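Local coordinates for methanol--corrinoid protein co-methyltransferase (PDB 2I2X) that catalyses transfer of the methyl group of methanol to the cob(I)amide carried by its partner corrinoid protein MtaC, in methanogenesis from methanol, at residues A215-D219 with R253-Y258; N273-K277 with Q305-C309; L122-I126 with G264-D268; R5-M9 with V383-I389. All coordinates share one frame; numbering follows the deposited sequence.

Contact 1. Residues A215-D219 with R253-Y258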
loop_
_atom_site.group_PDB
_atom_site.type_symbol
_atom_site.label_atom_id
_atom_site.label_comp_id
_atom_site.label_asym_id
_atom_site.label_seq_id
_atom_site.Cartn_x
_atom_site.Cartn_y
_atom_site.Cartn_z
ATOM N N ALA A 215 10.253 -23.535 -10.816
ATOM C CA ALA A 215 10.489 -22.763 -9.613
ATOM C C ALA A 215 9.938 -23.376 -8.309
ATOM O O ALA A 215 10.683 -23.550 -7.349
ATOM C CB ALA A 215 10.038 -21.322 -9.806
ATOM N N GLY A 216 8.648 -23.695 -8.271
ATOM C CA GLY A 216 8.045 -24.359 -7.112
ATOM C C GLY A 216 6.603 -23.932 -6.892
ATOM O O GLY A 216 6.112 -23.029 -7.571
ATOM N N ASP A 217 5.963 -24.567 -5.911
ATOM C CA ASP A 217 4.507 -24.561 -5.646
ATOM C C ASP A 217 4.272 -23.909 -4.272
ATOM O O ASP A 217 5.173 -23.281 -3.722
ATOM C CB ASP A 217 4.050 -26.032 -5.587
ATOM C CG ASP A 217 2.596 -26.238 -5.970
ATOM O OD1 ASP A 217 1.689 -25.660 -5.340
ATOM O OD2 ASP A 217 2.354 -27.040 -6.891
ATOM N N THR A 218 3.086 -24.086 -3.703
ATOM C CA THR A 218 2.711 -23.490 -2.404
ATOM C C THR A 218 1.507 -24.210 -1.959
ATOM O O THR A 218 0.557 -24.377 -2.746
ATOM C CB THR A 218 1.969 -22.138 -2.557
ATOM O OG1 THR A 218 2.672 -21.272 -3.401
ATOM C CG2 THR A 218 1.759 -21.475 -1.266
ATOM N N ASP A 219 1.462 -24.488 -0.668
ATOM C CA ASP A 219 0.241 -25.014 -0.124
ATOM C C ASP A 219 -0.882 -24.017 0.119
ATOM O O ASP A 219 -1.676 -24.214 1.060
ATOM C CB ASP A 219 0.477 -25.789 1.134
ATOM C CG ASP A 219 -0.557 -26.854 1.322
ATOM O OD1 ASP A 219 -0.919 -27.510 0.305
ATOM O OD2 ASP A 219 -1.019 -27.022 2.472
ATOM N N ARG A 253 4.545 -31.707 2.042
ATOM C CA ARG A 253 3.786 -31.628 0.799
ATOM C C ARG A 253 4.504 -30.732 -0.233
ATOM O O ARG A 253 4.748 -31.162 -1.368
ATOM C CB ARG A 253 2.353 -31.148 1.038
ATOM C CG ARG A 253 1.547 -30.823 -0.273
ATOM C CD ARG A 253 1.777 -29.359 -0.736
ATOM N NE ARG A 253 0.851 -28.917 -1.776
ATOM C CZ ARG A 253 1.049 -27.858 -2.566
ATOM N NH1 ARG A 253 2.161 -27.152 -2.457
ATOM N NH2 ARG A 253 0.140 -27.531 -3.494
ATOM N N SER A 254 4.872 -29.508 0.171
ATOM C CA SER A 254 5.470 -28.564 -0.771
ATOM C C SER A 254 6.888 -28.987 -1.138
ATOM O O SER A 254 7.346 -28.728 -2.245
ATOM C CB SER A 254 5.426 -27.133 -0.231
ATOM O OG SER A 254 4.071 -26.677 -0.131
ATOM N N LEU A 255 7.558 -29.677 -0.222
ATOM C CA LEU A 255 8.875 -30.224 -0.494
ATOM C C LEU A 255 8.940 -31.094 -1.763
ATOM O O LEU A 255 9.984 -31.173 -2.405
ATOM C CB LEU A 255 9.369 -31.003 0.722
ATOM C CG LEU A 255 10.705 -31.741 0.588
ATOM C CD1 LEU A 255 11.862 -30.780 0.458
ATOM C CD2 LEU A 255 10.953 -32.687 1.756
ATOM N N VAL A 256 7.821 -31.731 -2.124
ATOM C CA VAL A 256 7.761 -32.654 -3.262
ATOM C C VAL A 256 8.175 -32.017 -4.599
ATOM O O VAL A 256 8.887 -32.645 -5.399
ATOM C CB VAL A 256 6.347 -33.367 -3.394
ATOM C CG1 VAL A 256 6.257 -34.171 -4.658
ATOM C CG2 VAL A 256 6.055 -34.260 -2.196
ATOM N N ALA A 257 7.735 -30.781 -4.838
ATOM C CA ALA A 257 8.130 -30.036 -6.029
ATOM C C ALA A 257 9.647 -30.124 -6.289
ATOM O O ALA A 257 10.095 -30.352 -7.425
ATOM C CB ALA A 257 7.685 -28.594 -5.895
ATOM N N TYR A 258 10.423 -29.971 -5.220
ATOM C CA TYR A 258 11.887 -29.921 -5.309
ATOM C C TYR A 258 12.445 -31.335 -5.504
ATOM O O TYR A 258 13.315 -31.571 -6.358
ATOM C CB TYR A 258 12.465 -29.155 -4.087
ATOM C CG TYR A 258 11.737 -27.822 -3.984
ATOM C CD1 TYR A 258 12.043 -26.753 -4.857
ATOM C CD2 TYR A 258 10.645 -27.681 -3.134
ATOM C CE1 TYR A 258 11.305 -25.570 -4.831
ATOM C CE2 TYR A 258 9.915 -26.526 -3.108
ATOM C CZ TYR A 258 10.244 -25.469 -3.947
ATOM O OH TYR A 258 9.478 -24.318 -3.873
HETATM O O HOH W 1 7.263 -23.768 -2.107
HETATM O O HOH W 2 6.591 -26.082 -3.557
#

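Contact 2. Residues N273-K277 with Q305-C309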
loop_
_atom_site.group_PDB
_atom_site.type_symbol
_atom_site.label_atom_id
_atom_site.label_comp_id
_atom_site.label_asym_id
_atom_site.label_seq_id
_atom_site.Cartn_x
_atom_site.Cartn_y
_atom_site.Cartn_z
ATOM N N ASN A 273 7.829 -22.337 3.216
ATOM C CA ASN A 273 9.112 -22.313 2.489
ATOM C C ASN A 273 10.322 -22.225 3.412
ATOM O O ASN A 273 11.433 -22.669 3.046
ATOM C CB ASN A 273 9.173 -21.187 1.457
ATOM C CG ASN A 273 8.274 -21.432 0.257
ATOM O OD1 ASN A 273 7.771 -22.544 0.043
ATOM N ND2 ASN A 273 8.032 -20.371 -0.520
ATOM N N ILE A 274 10.130 -21.668 4.606
ATOM C CA ILE A 274 11.266 -21.604 5.528
ATOM C C ILE A 274 11.726 -23.049 5.900
ATOM O O ILE A 274 12.933 -23.374 5.896
ATOM C CB ILE A 274 10.992 -20.699 6.762
ATOM C CG1 ILE A 274 12.183 -20.689 7.723
ATOM C CG2 ILE A 274 9.705 -21.141 7.510
ATOM C CD1 ILE A 274 13.431 -20.083 7.201
ATOM N N ILE A 275 10.762 -23.911 6.213
ATOM C CA ILE A 275 11.088 -25.316 6.434
ATOM C C ILE A 275 11.731 -25.910 5.179
ATOM O O ILE A 275 12.721 -26.589 5.282
ATOM C CB ILE A 275 9.854 -26.109 6.857
ATOM C CG1 ILE A 275 9.305 -25.554 8.166
ATOM C CG2 ILE A 275 10.204 -27.561 7.053
ATOM C CD1 ILE A 275 7.852 -25.840 8.385
ATOM N N VAL A 276 11.193 -25.611 4.004
ATOM C CA VAL A 276 11.662 -26.199 2.749
ATOM C C VAL A 276 13.097 -25.809 2.412
ATOM O O VAL A 276 13.888 -26.643 1.928
ATOM C CB VAL A 276 10.686 -25.859 1.572
ATOM C CG1 VAL A 276 11.243 -26.314 0.240
ATOM C CG2 VAL A 276 9.311 -26.502 1.801
ATOM N N LYS A 277 13.430 -24.544 2.701
ATOM C CA LYS A 277 14.767 -24.005 2.515
ATOM C C LYS A 277 15.745 -24.730 3.397
ATOM O O LYS A 277 16.813 -25.119 2.922
ATOM C CB LYS A 277 14.826 -22.501 2.805
ATOM C CG LYS A 277 16.208 -21.910 2.529
ATOM C CD LYS A 277 16.201 -20.412 2.461
ATOM C CE LYS A 277 17.579 -19.821 2.098
ATOM N NZ LYS A 277 17.459 -18.344 2.007
ATOM N N GLN A 305 13.330 -13.423 7.609
ATOM C CA GLN A 305 14.512 -13.902 8.318
ATOM C C GLN A 305 15.487 -14.632 7.385
ATOM O O GLN A 305 16.696 -14.552 7.565
ATOM C CB GLN A 305 14.070 -14.815 9.469
ATOM C CG GLN A 305 13.466 -16.150 8.980
ATOM C CD GLN A 305 12.669 -16.906 10.027
ATOM O OE1 GLN A 305 12.930 -16.835 11.225
ATOM N NE2 GLN A 305 11.699 -17.673 9.559
ATOM N N CYS A 306 14.938 -15.373 6.418
ATOM C CA CYS A 306 15.733 -16.109 5.463
ATOM C C CYS A 306 15.161 -16.068 4.056
ATOM O O CYS A 306 15.434 -16.965 3.275
ATOM C CB CYS A 306 15.895 -17.563 5.890
ATOM S SG CYS A 306 16.640 -17.811 7.521
ATOM N N CYS A 307 14.386 -15.053 3.706
ATOM C CA CYS A 307 13.842 -15.000 2.363
ATOM C C CYS A 307 14.938 -14.752 1.331
ATOM O O CYS A 307 15.975 -14.228 1.657
ATOM C CB CYS A 307 12.779 -13.914 2.247
ATOM S SG CYS A 307 13.439 -12.230 2.421
ATOM N N ASP A 308 14.684 -15.124 0.081
ATOM C CA ASP A 308 15.556 -14.758 -1.018
ATOM C C ASP A 308 14.869 -13.719 -1.882
ATOM O O ASP A 308 15.518 -12.778 -2.377
ATOM C CB ASP A 308 15.972 -15.986 -1.822
ATOM C CG ASP A 308 16.739 -17.001 -0.958
ATOM O OD1 ASP A 308 17.994 -16.896 -0.881
ATOM O OD2 ASP A 308 16.084 -17.878 -0.327
ATOM N N CYS A 309 13.556 -13.875 -2.057
ATOM C CA CYS A 309 12.742 -12.848 -2.724
ATOM C C CYS A 309 11.615 -12.431 -1.798
ATOM O O CYS A 309 11.233 -13.184 -0.903
ATOM C CB CYS A 309 12.242 -13.329 -4.089
ATOM S SG CYS A 309 13.577 -14.146 -5.033
#

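Contact 3. Residues L122-I126 with G264-D268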
loop_
_atom_site.group_PDB
_atom_site.type_symbol
_atom_site.label_atom_id
_atom_site.label_comp_id
_atom_site.label_asym_id
_atom_site.label_seq_id
_atom_site.Cartn_x
_atom_site.Cartn_y
_atom_site.Cartn_z
ATOM N N LEU A 122 11.048 -12.780 -15.064
ATOM C CA LEU A 122 9.615 -12.835 -15.106
ATOM C C LEU A 122 9.084 -14.205 -14.634
ATOM O O LEU A 122 9.476 -15.246 -15.121
ATOM C CB LEU A 122 9.136 -12.492 -16.519
ATOM C CG LEU A 122 7.631 -12.628 -16.766
ATOM C CD1 LEU A 122 6.855 -11.646 -15.904
ATOM C CD2 LEU A 122 7.287 -12.488 -18.240
ATOM N N ARG A 123 8.185 -14.190 -13.675
ATOM C CA ARG A 123 7.604 -15.406 -13.195
ATOM C C ARG A 123 6.161 -15.424 -13.611
ATOM O O ARG A 123 5.439 -14.441 -13.385
ATOM C CB ARG A 123 7.680 -15.439 -11.700
ATOM C CG ARG A 123 6.948 -16.592 -11.064
ATOM C CD ARG A 123 7.081 -16.373 -9.582
ATOM N NE ARG A 123 7.322 -17.598 -8.895
ATOM C CZ ARG A 123 8.157 -17.748 -7.884
ATOM N NH1 ARG A 123 8.866 -16.742 -7.398
ATOM N NH2 ARG A 123 8.269 -18.951 -7.356
ATOM N N HIS A 124 5.760 -16.536 -14.229
ATOM C CA HIS A 124 4.384 -16.795 -14.554
ATOM C C HIS A 124 3.930 -17.949 -13.710
ATOM O O HIS A 124 4.599 -18.978 -13.643
ATOM C CB HIS A 124 4.232 -17.150 -16.033
ATOM C CG HIS A 124 3.706 -16.024 -16.865
ATOM N ND1 HIS A 124 4.174 -14.727 -16.752
ATOM C CD2 HIS A 124 2.733 -15.992 -17.801
ATOM C CE1 HIS A 124 3.523 -13.953 -17.601
ATOM N NE2 HIS A 124 2.631 -14.692 -18.234
ATOM N N THR A 125 2.789 -17.758 -13.063
ATOM C CA THR A 125 2.146 -18.756 -12.234
ATOM C C THR A 125 0.847 -19.182 -12.937
ATOM O O THR A 125 -0.169 -18.454 -12.917
ATOM C CB THR A 125 1.837 -18.159 -10.850
ATOM O OG1 THR A 125 3.060 -17.769 -10.239
ATOM C CG2 THR A 125 1.083 -19.162 -9.930
ATOM N N ILE A 126 0.897 -20.364 -13.568
ATOM C CA ILE A 126 -0.221 -20.925 -14.298
ATOM C C ILE A 126 -1.334 -21.161 -13.283
ATOM O O ILE A 126 -1.070 -21.421 -12.108
ATOM C CB ILE A 126 0.249 -22.222 -15.023
ATOM C CG1 ILE A 126 1.021 -21.880 -16.311
ATOM C CG2 ILE A 126 -0.929 -23.174 -15.415
ATOM C CD1 ILE A 126 2.131 -20.849 -16.174
ATOM N N GLY A 264 13.662 -23.943 -7.180
ATOM C CA GLY A 264 13.335 -22.688 -6.513
ATOM C C GLY A 264 13.491 -21.508 -7.463
ATOM O O GLY A 264 13.999 -21.663 -8.569
ATOM N N PRO A 265 13.112 -20.301 -7.024
ATOM C CA PRO A 265 12.554 -19.939 -5.726
ATOM C C PRO A 265 11.099 -20.336 -5.584
ATOM O O PRO A 265 10.327 -20.151 -6.509
ATOM C CB PRO A 265 12.683 -18.414 -5.707
ATOM C CG PRO A 265 12.689 -18.007 -7.177
ATOM C CD PRO A 265 13.331 -19.142 -7.909
ATOM N N GLY A 266 10.724 -20.887 -4.431
ATOM C CA GLY A 266 9.334 -21.223 -4.172
ATOM C C GLY A 266 8.436 -20.005 -4.150
ATOM O O GLY A 266 8.879 -18.894 -3.892
ATOM N N LYS A 267 7.161 -20.224 -4.409
ATOM C CA LYS A 267 6.138 -19.188 -4.331
ATOM C C LYS A 267 6.027 -18.485 -3.014
ATOM O O LYS A 267 6.053 -19.098 -1.964
ATOM C CB LYS A 267 4.766 -19.779 -4.643
ATOM C CG LYS A 267 4.505 -19.903 -6.133
ATOM C CD LYS A 267 3.948 -18.613 -6.646
ATOM C CE LYS A 267 2.533 -18.428 -6.160
ATOM N NZ LYS A 267 2.134 -17.029 -6.392
ATOM N N ASP A 268 5.823 -17.176 -3.127
ATOM C CA ASP A 268 5.693 -16.240 -2.015
ATOM C C ASP A 268 4.728 -16.658 -0.913
ATOM O O ASP A 268 5.040 -16.541 0.269
ATOM C CB ASP A 268 5.314 -14.859 -2.564
ATOM C CG ASP A 268 4.072 -14.890 -3.434
ATOM O OD1 ASP A 268 3.485 -15.983 -3.631
ATOM O OD2 ASP A 268 3.662 -13.816 -3.915
#

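Contact 4. Residues R5-M9 with V383-I389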
loop_
_atom_site.group_PDB
_atom_site.type_symbol
_atom_site.label_atom_id
_atom_site.label_comp_id
_atom_site.label_asym_id
_atom_site.label_seq_id
_atom_site.Cartn_x
_atom_site.Cartn_y
_atom_site.Cartn_z
ATOM N N ARG A 5 13.850 -38.423 -2.967
ATOM C CA ARG A 5 13.419 -37.889 -1.671
ATOM C C ARG A 5 14.536 -37.407 -0.750
ATOM O O ARG A 5 15.629 -37.933 -0.797
ATOM C CB ARG A 5 12.480 -38.874 -0.981
ATOM C CG ARG A 5 11.573 -39.539 -1.993
ATOM C CD ARG A 5 10.153 -39.663 -1.537
ATOM N NE ARG A 5 9.375 -38.561 -2.056
ATOM C CZ ARG A 5 8.251 -38.657 -2.763
ATOM N NH1 ARG A 5 7.702 -39.830 -3.068
ATOM N NH2 ARG A 5 7.658 -37.532 -3.153
ATOM N N TYR A 6 14.251 -36.396 0.071
ATOM C CA TYR A 6 15.255 -35.832 0.971
ATOM C C TYR A 6 15.349 -36.632 2.245
ATOM O O TYR A 6 14.348 -36.883 2.893
ATOM C CB TYR A 6 14.972 -34.345 1.295
ATOM C CG TYR A 6 15.430 -33.420 0.209
ATOM C CD1 TYR A 6 16.685 -32.817 0.255
ATOM C CD2 TYR A 6 14.616 -33.165 -0.899
ATOM C CE1 TYR A 6 17.118 -31.977 -0.788
ATOM C CE2 TYR A 6 15.032 -32.327 -1.936
ATOM C CZ TYR A 6 16.287 -31.750 -1.869
ATOM O OH TYR A 6 16.683 -30.940 -2.886
ATOM N N THR A 7 16.565 -37.022 2.608
ATOM C CA THR A 7 16.788 -37.801 3.839
ATOM C C THR A 7 17.894 -37.167 4.642
ATOM O O THR A 7 18.375 -37.736 5.624
ATOM C CB THR A 7 17.048 -39.334 3.563
ATOM O OG1 THR A 7 18.013 -39.483 2.517
ATOM C CG2 THR A 7 15.747 -40.030 3.099
ATOM N N SER A 8 18.302 -35.967 4.226
ATOM C CA SER A 8 19.242 -35.179 5.022
ATOM C C SER A 8 18.976 -33.699 4.805
ATOM O O SER A 8 18.212 -33.356 3.905
ATOM C CB SER A 8 20.698 -35.562 4.726
ATOM O OG SER A 8 20.924 -35.535 3.343
ATOM N N MET A 9 19.558 -32.856 5.664
ATOM C CA MET A 9 19.411 -31.399 5.627
ATOM C C MET A 9 20.573 -30.755 4.854
ATOM O O MET A 9 21.725 -31.081 5.085
ATOM C CB MET A 9 19.451 -30.826 7.057
ATOM C CG MET A 9 18.512 -31.415 8.105
ATOM S SD MET A 9 16.834 -30.989 7.746
ATOM C CE MET A 9 16.792 -29.205 8.010
ATOM N N VAL A 383 13.065 -35.272 7.493
ATOM C CA VAL A 383 14.042 -36.016 6.715
ATOM C C VAL A 383 14.337 -37.362 7.373
ATOM O O VAL A 383 14.695 -38.328 6.688
ATOM C CB VAL A 383 15.353 -35.205 6.444
ATOM C CG1 VAL A 383 15.043 -33.938 5.673
ATOM C CG2 VAL A 383 16.094 -34.886 7.742
ATOM N N LYS A 384 14.143 -37.439 8.691
ATOM C CA LYS A 384 14.386 -38.694 9.414
ATOM C C LYS A 384 13.499 -39.857 8.922
ATOM O O LYS A 384 13.803 -41.001 9.217
ATOM C CB LYS A 384 14.371 -38.515 10.954
ATOM C CG LYS A 384 12.997 -38.297 11.581
ATOM C CD LYS A 384 13.055 -38.147 13.092
ATOM C CE LYS A 384 11.684 -38.452 13.661
ATOM N NZ LYS A 384 11.161 -37.476 14.662
ATOM N N ASP A 385 12.443 -39.554 8.152
ATOM C CA ASP A 385 11.601 -40.561 7.465
ATOM C C ASP A 385 11.277 -40.122 6.028
ATOM O O ASP A 385 10.213 -40.410 5.484
ATOM C CB ASP A 385 10.324 -40.890 8.274
ATOM C CG ASP A 385 10.615 -41.764 9.518
ATOM O OD1 ASP A 385 10.391 -41.291 10.652
ATOM O OD2 ASP A 385 11.077 -42.928 9.383
ATOM N N GLY A 386 12.233 -39.441 5.406
ATOM C CA GLY A 386 12.030 -38.786 4.119
ATOM C C GLY A 386 11.493 -39.603 2.969
ATOM O O GLY A 386 10.928 -39.036 2.013
ATOM N N ASP A 387 11.660 -40.929 3.023
ATOM C CA ASP A 387 11.175 -41.794 1.926
ATOM C C ASP A 387 9.691 -42.036 2.010
ATOM O O ASP A 387 9.076 -42.367 1.025
ATOM C CB ASP A 387 11.922 -43.124 1.875
ATOM C CG ASP A 387 13.388 -42.950 1.530
ATOM O OD1 ASP A 387 13.692 -42.318 0.488
ATOM O OD2 ASP A 387 14.247 -43.457 2.301
ATOM N N ASN A 388 9.135 -41.817 3.189
ATOM C CA ASN A 388 7.765 -42.101 3.530
ATOM C C ASN A 388 6.934 -40.799 3.638
ATOM O O ASN A 388 7.081 -40.018 4.608
ATOM C CB ASN A 388 7.810 -42.820 4.876
ATOM C CG ASN A 388 6.485 -43.450 5.262
ATOM O OD1 ASN A 388 5.443 -42.785 5.264
ATOM N ND2 ASN A 388 6.523 -44.739 5.627
ATOM N N ILE A 389 6.047 -40.570 2.670
ATOM C CA ILE A 389 5.316 -39.296 2.610
ATOM C C ILE A 389 4.279 -39.103 3.707
ATOM O O ILE A 389 4.005 -37.957 4.111
ATOM C CB ILE A 389 4.667 -39.031 1.224
ATOM C CG1 ILE A 389 3.700 -40.166 0.817
ATOM C CG2 ILE A 389 5.752 -38.804 0.167
ATOM C CD1 ILE A 389 2.870 -39.857 -0.434
#

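Contact 1. Residues A215-D219 with R253-Y258
Two aspartates close on the guanidinium of Arg253 from different sides. Asp217 OD1 sits near its edge, 3.1 Å from Arg253 NH2, in a salt bridge with a bent N-H line (146°). The carboxylate stands at about a right angle to the guanidinium, and NH2 meets this oxygen from above the carboxylate plane; NH1 adds a weak bond to the same atom. Asp219 OD1 instead lies over one face, 3.1 Å from Arg253 NE, and no N-H points at it, which leaves a bridge of charges alone. A bend at chi2 (-87°) brings the end of Arg253 between the two acids. With a methionine in its place, both buried carboxylates would probably lose the positive charge they share.

Thr218 N donates to the anti lone pair of Asp217 OD1 (2.7 Å), Trp200 and Ser165 take Asp217 OD2, and Ala223 N holds Asp219 OD2. Arg253 NH1 also reaches Ser254 OG, which pairs with Glu272. All this happens where strand 213-216 of the TIM barrel runs out into the loop leading to the zinc ligand Cys220; Thr218 turns away from helix 240-259 and touches Cys269, another zinc ligand.

Two waters bridge the segments: one accepts from Tyr258 OH (2.9 Å) and donates to Asp217 O, the other links backbone to backbone, accepting from Asp217 N and donating to Ser254 O. In the packing, Tyr258 brings CE1 to 3.3 Å from Ala215 O, at the ring edge, and its OH to 3.5 Å from Gly216 CA, where any side chain would collide with the hydroxyl. Ala257 CB also faces Gly216.

Contact 2. Residues N273-K277 with Q305-C309
Lys277 reaches straight across to the loop 305-309. Its CG is anti to the backbone N (chi1 -177°) and every later torsion is close to trans, so the chain is a fully stretched arm that delivers NZ to two acceptors of the loop. One is Cys306 O, at 2.8 Å. The other is Asp308 OD2, at 2.7 Å, a salt bridge in which the ammonium meets the oxygen on its syn side, 30° out of the carboxylate plane. Asp308 comes from the opposite direction, and Met284 N also binds its OD2. The backbone oxygens of Thr18 and Val21 take further bonds from NZ.

One helical turn earlier, Ile274 makes the apolar half of the contact. Its CG1 branch, also anti to the backbone N, points at the loop and sets CD1 against Cys306, 3.8 Å from CB and 3.9 Å from SG. Gln305 turns at CB so that CG lies between the backbone N and the carbonyl carbon (chi1 69°), after which the chain runs out extended and crosses Ile274 at about a right angle. Its NE2 comes within 3.6 Å of Ile274 CG1, a van der Waals contact, for the amide spends its polar atoms on Leu370 O and Tyr372 N.

Helix 273-280 precedes strand 285-287 of the barrel, and the loop feeds the neighbouring parallel strand 309-311; helix 372-383 packs on Ile274 as well. The buried ammonium sits among four acceptors, one carboxylate and three backbone carbonyls, so its charge is met by Asp308 and its three hydrogens are shared among oxygens of the loop and of the N-terminal region.

Contact 3. Residues L122-I126 with G264-D268
Lys267 NZ, at the end of a chain that packs against Thr125, is gripped by several carboxylates: a salt bridge to Glu84, a hydrogen bond to Glu86, and weak bonds to Glu164 and, at 3.2 Å, to Asp268 OD1. Bends at chi2 (-86°) and chi3 fold the lysine so that it meets Thr125 tip to tip, with CD 3.8 Å from Thr125 OG1 and CE 4.1 Å from Thr125 CG2. Glu84 also bonds Thr125 OG1, and so serves both sides of the contact.

Arg123, two residues back on the same side of strand 119-126, extends to the loop with CG anti to the backbone N (chi1 173°). Pro265 O lies near the guanidinium plane, at its edge; the 2.5 Å separation from Arg123 NH2 is doubtfully short, and the bond is weak because the N-H points well aside (129°). The proline, entered through a cis peptide, slides its ring past with CG 4.0 Å from Arg123 NH1. Glu42 forms the salt bridge to NH1, and Ser162 bonds NH2. Were a leucine here, Glu42 would probably be left without its counter-charge.

Both strand residues face the inside of the TIM barrel. Glu86 and Glu164, which ligate the potassium ion there (Glu164 the zinc as well), are also partners of Lys267, and the acids gathered here would be expected to offset part of the positive charge of lysine, arginine and metals.

Contact 4. Residues R5-M9 with V383-I389
Val383 wedges its side chain under the backbone of Thr7 and Ser8. Its CB is 3.7 Å from Thr7 C, CG1 lies 3.7 Å from Ser8 O, and both methyls touch Met9 SD, the two side chains crossing at about a right angle. The backbones approach through CA-H...O contacts: Gly386 CA to Tyr6 O at 3.2 Å (157° at the hydrogen), and Thr7 CA to Val383 O at 3.6 Å. A side chain on Gly386 would run into Tyr6 O. Nearer the N terminus, Arg5 bends at chi2 and chi3 to lay one guanidinium face over Ile389 CG2, 3.8 Å above the plane and over its centre; Thr7 CG2 brushes Asp387 OD2 at 3.8 Å.

A type I turn from Asp385 to Asn388 shapes the loop, and Gly386, inside that turn, also bonds through its N to Val383 O. Asn388 then N-caps helix 389-409 through Leu391 N. From helix 240-259, Glu259 accepts from Tyr6 N and makes a long, weak ion pair with Arg5 NE. The N-terminal arm thus lies across the link between helices 372-383 and 389-409. Between the two segments no conventional hydrogen bond forms, and their match rests on close packing and CA-H...O contacts.

Overall arrangement
The chain opens contact 4 almost at once, at residues 5-9, and closes it only at 383-389, so the other three lie within its span. Contact 3 starts on strand 119-126 and closes at 264-268; contact 1 begins and ends inside that interval. Contact 2 follows in series, and no two cross. In space contact 1 is the hub: Tyr258 packs on Val276 of contact 2, Thr218 on Lys267 of contact 3, and Leu255 on Tyr6 of contact 4. Contact 1 ties strand 213-216 to helix 240-259, contact 3 strand 119-126 to the loop after that helix, and contact 2 helix 273-280 to the loop entering strand 309-311, while contact 4 adds the N-terminal arm and the later helices.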